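Local coordinates for 2-oxoglutarate dehydrogenase E3 component (PDB 2YQU), which probably catalyses the NAD(+)-dependent oxidation of dihydrolipoyl groups on lysines of partner proteins, with one FAD bound per subunit, at residues A[5-10]-A[109-114]; A[19-24]-A[102-107]; A[33-38]-A[90-95]. All blocks are in the same frame, centred on the assembly; numbering follows the deposited sequence.

Contact 1 (A[5-10]-A[109-114]). With FAD (flavin-adenine dinucleotide), chain D.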
loop_
_atom_site.group_PDB
_atom_site.type_symbol
_atom_site.label_atom_id
_atom_site.label_comp_id
_atom_site.label_asym_id
_atom_site.label_seq_id
_atom_site.Cartn_x
_atom_site.Cartn_y
_atom_site.Cartn_z
ATOM N N LEU A 5 -14.060 -34.298 -0.207
ATOM C CA LEU A 5 -13.025 -34.616 0.753
ATOM C C LEU A 5 -11.764 -33.922 0.272
ATOM O O LEU A 5 -11.350 -34.118 -0.868
ATOM C CB LEU A 5 -12.811 -36.120 0.815
ATOM C CG LEU A 5 -11.794 -36.638 1.828
ATOM C CD1 LEU A 5 -12.238 -36.347 3.243
ATOM C CD2 LEU A 5 -11.606 -38.143 1.621
ATOM N N VAL A 6 -11.187 -33.095 1.138
ATOM C CA VAL A 6 -10.003 -32.312 0.831
ATOM C C VAL A 6 -8.828 -32.912 1.589
ATOM O O VAL A 6 -8.921 -33.136 2.794
ATOM C CB VAL A 6 -10.165 -30.842 1.269
ATOM C CG1 VAL A 6 -8.934 -30.039 0.887
ATOM C CG2 VAL A 6 -11.413 -30.232 0.659
ATOM N N ILE A 7 -7.734 -33.179 0.884
ATOM C CA ILE A 7 -6.512 -33.664 1.507
ATOM C C ILE A 7 -5.511 -32.519 1.588
ATOM O O ILE A 7 -4.980 -32.091 0.571
ATOM C CB ILE A 7 -5.930 -34.842 0.710
ATOM C CG1 ILE A 7 -6.946 -35.990 0.650
ATOM C CG2 ILE A 7 -4.631 -35.336 1.350
ATOM C CD1 ILE A 7 -6.695 -36.975 -0.462
ATOM N N GLY A 8 -5.239 -32.058 2.805
ATOM C CA GLY A 8 -4.372 -30.915 3.043
ATOM C C GLY A 8 -5.207 -29.720 3.461
ATOM O O GLY A 8 -6.255 -29.463 2.876
ATOM N N ALA A 9 -4.747 -29.002 4.480
ATOM C CA ALA A 9 -5.452 -27.853 5.037
ATOM C C ALA A 9 -4.588 -26.598 4.971
ATOM O O ALA A 9 -4.673 -25.730 5.845
ATOM C CB ALA A 9 -5.883 -28.118 6.468
ATOM N N GLY A 10 -3.762 -26.522 3.935
ATOM C CA GLY A 10 -3.065 -25.294 3.577
ATOM C C GLY A 10 -3.966 -24.274 2.904
ATOM O O GLY A 10 -5.173 -24.461 2.816
ATOM N N GLY A 109 -4.589 -37.097 10.420
ATOM C CA GLY A 109 -3.902 -38.267 9.908
ATOM C C GLY A 109 -3.421 -38.084 8.483
ATOM O O GLY A 109 -3.700 -37.064 7.838
ATOM N N THR A 110 -2.688 -39.081 8.001
ATOM C CA THR A 110 -2.181 -39.104 6.640
ATOM C C THR A 110 -3.209 -39.789 5.759
ATOM O O THR A 110 -3.497 -40.973 5.939
ATOM C CB THR A 110 -0.838 -39.865 6.586
ATOM O OG1 THR A 110 0.177 -39.114 7.266
ATOM C CG2 THR A 110 -0.326 -40.003 5.162
ATOM N N ALA A 111 -3.779 -39.037 4.825
ATOM C CA ALA A 111 -4.709 -39.580 3.838
ATOM C C ALA A 111 -3.953 -40.366 2.778
ATOM O O ALA A 111 -2.949 -39.894 2.252
ATOM C CB ALA A 111 -5.501 -38.468 3.186
ATOM N N ARG A 112 -4.474 -41.546 2.453
ATOM C CA ARG A 112 -3.914 -42.420 1.431
ATOM C C ARG A 112 -5.049 -43.007 0.595
ATOM O O ARG A 112 -5.984 -43.577 1.146
ATOM C CB ARG A 112 -3.126 -43.548 2.099
ATOM C CG ARG A 112 -2.320 -44.418 1.155
ATOM C CD ARG A 112 -1.668 -45.602 1.855
ATOM N NE ARG A 112 -2.572 -46.743 1.890
ATOM C CZ ARG A 112 -2.287 -47.917 2.425
ATOM N NH1 ARG A 112 -1.104 -48.142 2.998
ATOM N NH2 ARG A 112 -3.197 -48.877 2.388
ATOM N N PHE A 113 -4.964 -42.874 -0.726
ATOM C CA PHE A 113 -5.989 -43.410 -1.623
ATOM C C PHE A 113 -6.082 -44.942 -1.533
ATOM O O PHE A 113 -5.072 -45.637 -1.558
ATOM C CB PHE A 113 -5.715 -43.023 -3.080
ATOM C CG PHE A 113 -6.079 -41.599 -3.422
ATOM C CD1 PHE A 113 -5.096 -40.634 -3.558
ATOM C CD2 PHE A 113 -7.408 -41.236 -3.625
ATOM C CE1 PHE A 113 -5.430 -39.327 -3.879
ATOM C CE2 PHE A 113 -7.745 -39.936 -3.943
ATOM C CZ PHE A 113 -6.757 -38.984 -4.079
ATOM N N LEU A 114 -7.310 -45.433 -1.418
ATOM C CA LEU A 114 -7.627 -46.858 -1.499
ATOM C C LEU A 114 -8.224 -47.165 -2.867
ATOM O O LEU A 114 -7.965 -48.223 -3.440
ATOM C CB LEU A 114 -8.624 -47.232 -0.399
ATOM C CG LEU A 114 -8.105 -47.716 0.961
ATOM C CD1 LEU A 114 -6.691 -47.268 1.300
ATOM C CD2 LEU A 114 -9.084 -47.311 2.054
HETATM P PA FAD D . 0.543 -26.377 1.942
HETATM O O1A FAD D . 1.923 -26.919 1.989
HETATM O O2A FAD D . 0.419 -24.979 2.562
HETATM O O5B FAD D . -0.446 -27.420 2.647
HETATM C C5B FAD D . -0.321 -28.794 2.376
HETATM C C4B FAD D . -0.781 -29.536 3.612
HETATM O O4B FAD D . -1.057 -30.872 3.244
HETATM C C3B FAD D . 0.283 -29.588 4.705
HETATM O O3B FAD D . -0.216 -29.024 5.897
HETATM C C2B FAD D . 0.576 -31.065 4.883
HETATM O O2B FAD D . 0.765 -31.407 6.238
HETATM C C1B FAD D . -0.663 -31.722 4.298
HETATM N N9A FAD D . -0.506 -33.057 3.714
HETATM C C8A FAD D . 0.357 -33.461 2.727
HETATM N N7A FAD D . 0.123 -34.756 2.449
HETATM C C5A FAD D . -0.881 -35.188 3.247
HETATM C C6A FAD D . -1.520 -36.417 3.388
HETATM N N6A FAD D . -1.297 -37.438 2.564
HETATM N N1A FAD D . -2.530 -36.511 4.310
HETATM C C2A FAD D . -2.927 -35.452 5.088
HETATM N N3A FAD D . -2.296 -34.236 4.936
HETATM C C4A FAD D . -1.289 -34.126 4.038
HETATM N N1 FAD D . 3.799 -17.949 -0.231
HETATM C C2 FAD D . 3.245 -16.706 -0.451
HETATM O O2 FAD D . 2.334 -16.548 -1.270
HETATM N N3 FAD D . 3.713 -15.622 0.249
HETATM C C4 FAD D . 4.735 -15.763 1.160
HETATM O O4 FAD D . 4.966 -14.811 1.887
HETATM C C4X FAD D . 5.304 -17.013 1.401
HETATM N N5 FAD D . 6.331 -17.164 2.319
HETATM C C5X FAD D . 6.871 -18.430 2.534
HETATM C C6 FAD D . 7.909 -18.578 3.458
HETATM C C7 FAD D . 8.466 -19.844 3.687
HETATM C C7M FAD D . 9.510 -19.982 4.765
HETATM C C8 FAD D . 7.984 -20.953 2.998
HETATM C C8M FAD D . 8.328 -22.352 3.440
HETATM C C9 FAD D . 6.951 -20.801 2.073
HETATM C C9A FAD D . 6.394 -19.539 1.829
HETATM N N10 FAD D . 5.369 -19.375 0.895
HETATM C C10 FAD D . 4.829 -18.114 0.692
HETATM C "C1'" FAD D . 4.890 -20.499 0.012
HETATM C "C2'" FAD D . 3.598 -21.060 0.612
HETATM O "O2'" FAD D . 3.823 -21.532 1.932
HETATM C "C3'" FAD D . 2.976 -22.144 -0.262
HETATM O "O3'" FAD D . 2.853 -21.671 -1.590
HETATM C "C4'" FAD D . 1.586 -22.520 0.240
HETATM O "O4'" FAD D . 1.652 -22.982 1.567
HETATM C "C5'" FAD D . 0.944 -23.565 -0.681
HETATM O "O5'" FAD D . -0.306 -23.965 -0.164
HETATM P P FAD D . -0.862 -25.449 -0.431
HETATM O O1P FAD D . -2.243 -25.557 0.131
HETATM O O2P FAD D . -0.703 -25.845 -1.888
HETATM O O3P FAD D . 0.101 -26.447 0.394
#
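A111 N donates to N1A of the FAD adenine at 2.9 Å, and FAD N6A gives a hydrogen back to A111 O at 3.0 Å (166°), so one residue reads the base edge with its backbone alone. The A111 methyl points toward strand 2-7 and meets I7. With chi1 of -60° putting CG1 beside the backbone N, I7 CG2 stands on the far side from it, 3.7 Å from A111 CB and 3.8 Å from FAD N1A, while the longer branch carries I7 CD1 obliquely to F113 CZ at 4.1 Å. A beta-branched residue suits this place: both branches pack on the A111 methyl, and each has a second neighbour, the adenine or F113. Cutting I7 back to an alanine is likely to open a gap beside A111 and the adenine and to leave F113 CZ without the I7 methyl. Beyond I7 the chain passes close to the cofactor: a CB on G8 would hit FAD O4B, one on G10 FAD O5B. E31 takes the amide of A9 and also binds FAD. Strand 2-7, the glycine-rich turn and the nucleotide beside it are consistent with the GxGxxG dinucleotide-binding motif of a Rossmann-type FAD domain.

Contact 2 (A[19-24]-A[102-107])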
loop_
_atom_site.group_PDB
_atom_site.type_symbol
_atom_site.label_atom_id
_atom_site.label_comp_id
_atom_site.label_asym_id
_atom_site.label_seq_id
_atom_site.Cartn_x
_atom_site.Cartn_y
_atom_site.Cartn_z
ATOM N N ARG A 19 -15.050 -22.349 0.899
ATOM C CA ARG A 19 -15.842 -22.015 -0.279
ATOM C C ARG A 19 -16.844 -23.112 -0.635
ATOM O O ARG A 19 -18.000 -22.817 -0.982
ATOM C CB ARG A 19 -14.943 -21.733 -1.480
ATOM C CG ARG A 19 -15.681 -21.184 -2.684
ATOM C CD ARG A 19 -16.331 -19.821 -2.448
ATOM N NE ARG A 19 -17.182 -19.452 -3.577
ATOM C CZ ARG A 19 -18.384 -18.892 -3.493
ATOM N NH1 ARG A 19 -18.956 -18.633 -2.324
ATOM N NH2 ARG A 19 -19.037 -18.597 -4.610
ATOM N N ALA A 20 -16.401 -24.361 -0.553
ATOM C CA ALA A 20 -17.255 -25.511 -0.831
ATOM C C ALA A 20 -18.460 -25.534 0.114
ATOM O O ALA A 20 -19.602 -25.738 -0.324
ATOM C CB ALA A 20 -16.456 -26.810 -0.728
ATOM N N ALA A 21 -18.203 -25.297 1.397
ATOM C CA ALA A 21 -19.275 -25.185 2.385
ATOM C C ALA A 21 -20.246 -24.068 2.011
ATOM O O ALA A 21 -21.457 -24.247 2.100
ATOM C CB ALA A 21 -18.707 -24.950 3.777
ATOM N N GLN A 22 -19.718 -22.920 1.589
ATOM C CA GLN A 22 -20.546 -21.797 1.153
ATOM C C GLN A 22 -21.425 -22.159 -0.043
ATOM O O GLN A 22 -22.518 -21.619 -0.200
ATOM C CB GLN A 22 -19.677 -20.584 0.806
ATOM C CG GLN A 22 -19.025 -19.937 2.011
ATOM C CD GLN A 22 -18.179 -18.719 1.651
ATOM O OE1 GLN A 22 -17.910 -18.462 0.471
ATOM N NE2 GLN A 22 -17.765 -17.969 2.668
ATOM N N LEU A 23 -20.947 -23.077 -0.875
ATOM C CA LEU A 23 -21.685 -23.516 -2.060
ATOM C C LEU A 23 -22.704 -24.608 -1.734
ATOM O O LEU A 23 -23.488 -25.001 -2.593
ATOM C CB LEU A 23 -20.711 -24.008 -3.137
ATOM C CG LEU A 23 -19.826 -22.896 -3.714
ATOM C CD1 LEU A 23 -18.637 -23.486 -4.458
ATOM C CD2 LEU A 23 -20.628 -21.975 -4.613
ATOM N N GLY A 24 -22.686 -25.084 -0.492
ATOM C CA GLY A 24 -23.655 -26.048 -0.003
ATOM C C GLY A 24 -23.168 -27.480 0.042
ATOM O O GLY A 24 -23.963 -28.393 0.240
ATOM N N ASN A 102 -18.296 -23.058 9.507
ATOM C CA ASN A 102 -18.780 -23.488 8.195
ATOM C C ASN A 102 -19.194 -24.965 8.151
ATOM O O ASN A 102 -19.589 -25.463 7.094
ATOM C CB ASN A 102 -17.718 -23.215 7.128
ATOM C CG ASN A 102 -17.656 -21.743 6.738
ATOM O OD1 ASN A 102 -18.505 -21.267 5.987
ATOM N ND2 ASN A 102 -16.669 -21.019 7.261
ATOM N N GLY A 103 -19.101 -25.652 9.289
ATOM C CA GLY A 103 -19.560 -27.032 9.407
ATOM C C GLY A 103 -18.698 -28.041 8.673
ATOM O O GLY A 103 -19.185 -29.067 8.189
ATOM N N ILE A 104 -17.407 -27.747 8.601
ATOM C CA ILE A 104 -16.438 -28.596 7.927
ATOM C C ILE A 104 -15.882 -29.609 8.922
ATOM O O ILE A 104 -15.400 -29.237 9.998
ATOM C CB ILE A 104 -15.325 -27.715 7.334
ATOM C CG1 ILE A 104 -15.891 -26.878 6.183
ATOM C CG2 ILE A 104 -14.144 -28.563 6.849
ATOM C CD1 ILE A 104 -15.072 -25.649 5.873
ATOM N N ALA A 105 -15.987 -30.887 8.566
ATOM C CA ALA A 105 -15.458 -31.966 9.382
ATOM C C ALA A 105 -13.962 -32.082 9.151
ATOM O O ALA A 105 -13.488 -31.938 8.025
ATOM C CB ALA A 105 -16.136 -33.260 9.033
ATOM N N ARG A 106 -13.222 -32.334 10.222
ATOM C CA ARG A 106 -11.776 -32.445 10.145
ATOM C C ARG A 106 -11.309 -33.790 10.686
ATOM O O ARG A 106 -11.781 -34.246 11.727
ATOM C CB ARG A 106 -11.124 -31.292 10.915
ATOM C CG ARG A 106 -9.621 -31.209 10.742
ATOM C CD ARG A 106 -8.855 -31.852 11.870
ATOM N NE ARG A 106 -7.482 -32.185 11.504
ATOM C CZ ARG A 106 -6.396 -31.593 11.989
ATOM N NH1 ARG A 106 -6.477 -30.590 12.849
ATOM N NH2 ARG A 106 -5.205 -32.004 11.598
ATOM N N HIS A 107 -10.383 -34.413 9.964
ATOM C CA HIS A 107 -9.755 -35.673 10.355
ATOM C C HIS A 107 -8.255 -35.441 10.471
ATOM O O HIS A 107 -7.664 -34.790 9.618
ATOM C CB HIS A 107 -10.006 -36.746 9.302
ATOM C CG HIS A 107 -11.453 -36.960 8.990
ATOM N ND1 HIS A 107 -12.164 -38.040 9.469
ATOM C CD2 HIS A 107 -12.324 -36.230 8.254
ATOM C CE1 HIS A 107 -13.411 -37.966 9.037
ATOM N NE2 HIS A 107 -13.537 -36.873 8.305
HETATM O O HOH W 1 -18.716 -18.749 5.242
#
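A21 and N102 bring their CA atoms within 6.1 Å of each other where the last turn of helix 11-22 runs beside the turn leading out of helix 77-102. This is the flank of a Rossmann-type parallel sheet: helix 11-22 follows the first strand, and strand 105-108, which the second segment enters, forms one outer edge. Both helices finish in Schellman motifs, with G24 and G103 at the positive-phi position that suits a residue lacking CB. The small methyl of A21 permits the close approach. A21 CB packs 3.5 Å from N102 O and 3.9 Å from N102 CB, and I104 CG1 adds a looser apolar contact at 4.2 Å. I104 also reaches A17 and I18 of that helix and V29 of strand 27-31, so it lies between helix and sheet. The polar link is indirect. With chi1 at -77°, N102 CG sits beside its own backbone N, and the amide is directed toward Q22: a water donates to N102 OD1 at 2.6 Å and accepts from Q22 NE2 at 2.9 Å. N102 ND2 meanwhile is bonded to L98 O, one turn back in its helix, and Q22 NE2 also bonds to P452 O of the second subunit, so the glutamine joins this corner to the dimer partner. The other atom of the Q22 amide, OE1, is held by R19, whose NE pairs with E322. R19 NH1 donates to Q22 OE1 at 3.0 Å, with OE1 in the guanidinium plane and the donor tilted 19° from the carbonyl plane.

Contact 3 (A[33-38]-A[90-95]). With FAD (flavin-adenine dinucleotide), chain D.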
loop_
_atom_site.group_PDB
_atom_site.type_symbol
_atom_site.label_atom_id
_atom_site.label_comp_id
_atom_site.label_asym_id
_atom_site.label_seq_id
_atom_site.Cartn_x
_atom_site.Cartn_y
_atom_site.Cartn_z
ATOM N N GLU A 33 -0.799 -32.906 10.012
ATOM C CA GLU A 33 -0.256 -32.068 11.082
ATOM C C GLU A 33 -1.352 -31.611 12.041
ATOM O O GLU A 33 -2.501 -31.442 11.647
ATOM C CB GLU A 33 0.465 -30.845 10.494
ATOM C CG GLU A 33 1.586 -31.185 9.518
ATOM C CD GLU A 33 2.655 -32.075 10.123
ATOM O OE1 GLU A 33 3.095 -31.789 11.257
ATOM O OE2 GLU A 33 3.053 -33.063 9.464
ATOM N N LYS A 34 -0.991 -31.388 13.300
ATOM C CA LYS A 34 -1.982 -31.048 14.323
ATOM C C LYS A 34 -2.730 -29.750 14.026
ATOM O O LYS A 34 -3.947 -29.703 14.132
ATOM C CB LYS A 34 -1.314 -30.970 15.701
ATOM C CG LYS A 34 -2.194 -30.418 16.812
ATOM C CD LYS A 34 -1.599 -30.754 18.175
ATOM C CE LYS A 34 -2.168 -29.883 19.289
ATOM N NZ LYS A 34 -2.525 -30.698 20.493
ATOM N N ALA A 35 -1.995 -28.698 13.664
ATOM C CA ALA A 35 -2.590 -27.391 13.389
ATOM C C ALA A 35 -2.945 -27.261 11.912
ATOM O O ALA A 35 -2.263 -27.812 11.045
ATOM C CB ALA A 35 -1.647 -26.276 13.794
ATOM N N LEU A 36 -4.014 -26.523 11.640
ATOM C CA LEU A 36 -4.455 -26.259 10.279
ATOM C C LEU A 36 -3.683 -25.064 9.739
ATOM O O LEU A 36 -3.021 -24.362 10.494
ATOM C CB LEU A 36 -5.955 -25.965 10.269
ATOM C CG LEU A 36 -6.839 -27.064 10.866
ATOM C CD1 LEU A 36 -8.298 -26.615 10.960
ATOM C CD2 LEU A 36 -6.718 -28.339 10.054
ATOM N N GLY A 37 -3.777 -24.846 8.433
ATOM C CA GLY A 37 -3.199 -23.671 7.793
ATOM C C GLY A 37 -2.029 -23.970 6.874
ATOM O O GLY A 37 -1.549 -23.088 6.166
ATOM N N GLY A 38 -1.560 -25.214 6.897
ATOM C CA GLY A 38 -0.529 -25.678 5.995
ATOM C C GLY A 38 0.858 -25.124 6.229
ATOM O O GLY A 38 1.173 -24.584 7.291
ATOM N N ALA A 90 -2.538 -17.381 16.555
ATOM C CA ALA A 90 -3.777 -16.652 16.282
ATOM C C ALA A 90 -4.356 -17.014 14.918
ATOM O O ALA A 90 -5.572 -17.127 14.762
ATOM C CB ALA A 90 -3.540 -15.141 16.360
ATOM N N ASN A 91 -3.477 -17.203 13.939
ATOM C CA ASN A 91 -3.895 -17.543 12.586
ATOM C C ASN A 91 -4.423 -18.975 12.483
ATOM O O ASN A 91 -5.452 -19.197 11.838
ATOM C CB ASN A 91 -2.747 -17.329 11.593
ATOM C CG ASN A 91 -2.623 -15.897 11.145
ATOM O OD1 ASN A 91 -3.184 -15.512 10.131
ATOM N ND2 ASN A 91 -1.877 -15.102 11.892
ATOM N N THR A 92 -3.732 -19.936 13.103
ATOM C CA THR A 92 -4.176 -21.341 13.055
ATOM C C THR A 92 -5.505 -21.499 13.779
ATOM O O THR A 92 -6.365 -22.249 13.329
ATOM C CB THR A 92 -3.145 -22.350 13.652
ATOM O OG1 THR A 92 -2.806 -21.988 14.993
ATOM C CG2 THR A 92 -1.830 -22.338 12.905
ATOM N N GLN A 93 -5.667 -20.790 14.894
ATOM C CA GLN A 93 -6.915 -20.822 15.660
ATOM C C GLN A 93 -8.066 -20.201 14.862
ATOM O O GLN A 93 -9.224 -20.588 15.028
ATOM C CB GLN A 93 -6.740 -20.120 17.008
ATOM C CG GLN A 93 -5.933 -20.958 18.003
ATOM C CD GLN A 93 -5.367 -20.163 19.171
ATOM O OE1 GLN A 93 -4.568 -20.694 19.953
ATOM N NE2 GLN A 93 -5.771 -18.900 19.297
ATOM N N GLY A 94 -7.732 -19.251 13.988
ATOM C CA GLY A 94 -8.704 -18.628 13.108
ATOM C C GLY A 94 -9.250 -19.600 12.086
ATOM O O GLY A 94 -10.443 -19.589 11.798
ATOM N N VAL A 95 -8.385 -20.454 11.549
ATOM C CA VAL A 95 -8.817 -21.463 10.595
ATOM C C VAL A 95 -9.719 -22.485 11.289
ATOM O O VAL A 95 -10.727 -22.902 10.725
ATOM C CB VAL A 95 -7.635 -22.175 9.905
ATOM C CG1 VAL A 95 -8.151 -23.143 8.863
ATOM C CG2 VAL A 95 -6.709 -21.151 9.253
HETATM P PA FAD D . 0.543 -26.377 1.942
HETATM O O1A FAD D . 1.923 -26.919 1.989
HETATM O O2A FAD D . 0.419 -24.979 2.562
HETATM O O5B FAD D . -0.446 -27.420 2.647
HETATM C C5B FAD D . -0.321 -28.794 2.376
HETATM C C4B FAD D . -0.781 -29.536 3.612
HETATM O O4B FAD D . -1.057 -30.872 3.244
HETATM C C3B FAD D . 0.283 -29.588 4.705
HETATM O O3B FAD D . -0.216 -29.024 5.897
HETATM C C2B FAD D . 0.576 -31.065 4.883
HETATM O O2B FAD D . 0.765 -31.407 6.238
HETATM C C1B FAD D . -0.663 -31.722 4.298
HETATM N N9A FAD D . -0.506 -33.057 3.714
HETATM C C8A FAD D . 0.357 -33.461 2.727
HETATM N N7A FAD D . 0.123 -34.756 2.449
HETATM C C5A FAD D . -0.881 -35.188 3.247
HETATM C C6A FAD D . -1.520 -36.417 3.388
HETATM N N6A FAD D . -1.297 -37.438 2.564
HETATM N N1A FAD D . -2.530 -36.511 4.310
HETATM C C2A FAD D . -2.927 -35.452 5.088
HETATM N N3A FAD D . -2.296 -34.236 4.936
HETATM C C4A FAD D . -1.289 -34.126 4.038
HETATM N N1 FAD D . 3.799 -17.949 -0.231
HETATM C C2 FAD D . 3.245 -16.706 -0.451
HETATM O O2 FAD D . 2.334 -16.548 -1.270
HETATM N N3 FAD D . 3.713 -15.622 0.249
HETATM C C4 FAD D . 4.735 -15.763 1.160
HETATM O O4 FAD D . 4.966 -14.811 1.887
HETATM C C4X FAD D . 5.304 -17.013 1.401
HETATM N N5 FAD D . 6.331 -17.164 2.319
HETATM C C5X FAD D . 6.871 -18.430 2.534
HETATM C C6 FAD D . 7.909 -18.578 3.458
HETATM C C7 FAD D . 8.466 -19.844 3.687
HETATM C C7M FAD D . 9.510 -19.982 4.765
HETATM C C8 FAD D . 7.984 -20.953 2.998
HETATM C C8M FAD D . 8.328 -22.352 3.440
HETATM C C9 FAD D . 6.951 -20.801 2.073
HETATM C C9A FAD D . 6.394 -19.539 1.829
HETATM N N10 FAD D . 5.369 -19.375 0.895
HETATM C C10 FAD D . 4.829 -18.114 0.692
HETATM C "C1'" FAD D . 4.890 -20.499 0.012
HETATM C "C2'" FAD D . 3.598 -21.060 0.612
HETATM O "O2'" FAD D . 3.823 -21.532 1.932
HETATM C "C3'" FAD D . 2.976 -22.144 -0.262
HETATM O "O3'" FAD D . 2.853 -21.671 -1.590
HETATM C "C4'" FAD D . 1.586 -22.520 0.240
HETATM O "O4'" FAD D . 1.652 -22.982 1.567
HETATM C "C5'" FAD D . 0.944 -23.565 -0.681
HETATM O "O5'" FAD D . -0.306 -23.965 -0.164
HETATM P P FAD D . -0.862 -25.449 -0.431
HETATM O O1P FAD D . -2.243 -25.557 0.131
HETATM O O2P FAD D . -0.703 -25.845 -1.888
HETATM O O3P FAD D . 0.101 -26.447 0.394
HETATM O O HOH W 2 -5.354 -25.448 13.892
#
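L36 O is buried against T92 without a hydrogen-bond partner in the model, covered by a methyl group rather than by the hydroxyl of that threonine: T92 CG2 lies 3.4 Å from it. The torsion explains the choice. With chi1 at 55°, T92 OG1 sits between its own backbone N and carbonyl carbon and bonds back to Q89 O in helix 77-102, which leaves CG2 to face the loop. The same methyl touches A35 CB at 4.0 Å, where a small residue fits the approach. The amide of L36 is served differently, giving a hydrogen bond of 2.8 Å from L36 N to a water that makes only a weak, long bond to T92 O. One turn further on, V95 takes over: V95 CG1, anti to its backbone N (chi1 -176°), packs against L36 CB at 3.8 Å and against L36 CD1 at 4.1 Å. Leucine suits this buried spot because it also reaches F99 of the same helix. The loop 33-38 leaves the second strand, 27-31, of the Rossmann-type FAD domain and leads into helix 38-43, which carries C40 of the redox-active disulfide, and L41 of that helix packs on T92 and V95. G37, at phi 112°, adopts a backbone that a CB would strain against the preceding carbonyl. G38 passes the cofactor so closely that a CB would strike FAD O2A. On the ribose side, E33 CG lies 3.4 Å from FAD O2B, while E33 N is bonded to E31, which also binds FAD.

Overall arrangement
The three contacts are nested along the chain, contact 3 inside contact 2 and contact 2 inside contact 1. Their centres stand about 15 to 16 Å apart, within one FAD-binding domain. Contact 1 sets strand 2-7 of the parallel sheet against strand 111-113 of the small antiparallel sheet, which follows edge strand 105-108 of contact 2. Contact 2 also uses helix 11-22, next after strand 2-7, and contact 3 sets the loop after strand 27-31 on helix 77-102. Probable hydrogen bonds join them: A9 O to G37 N between contacts 1 and 3, R106 to E33 O and K34 O between 2 and 3. Contact 3 alone of the three meets both FAD and the second subunit.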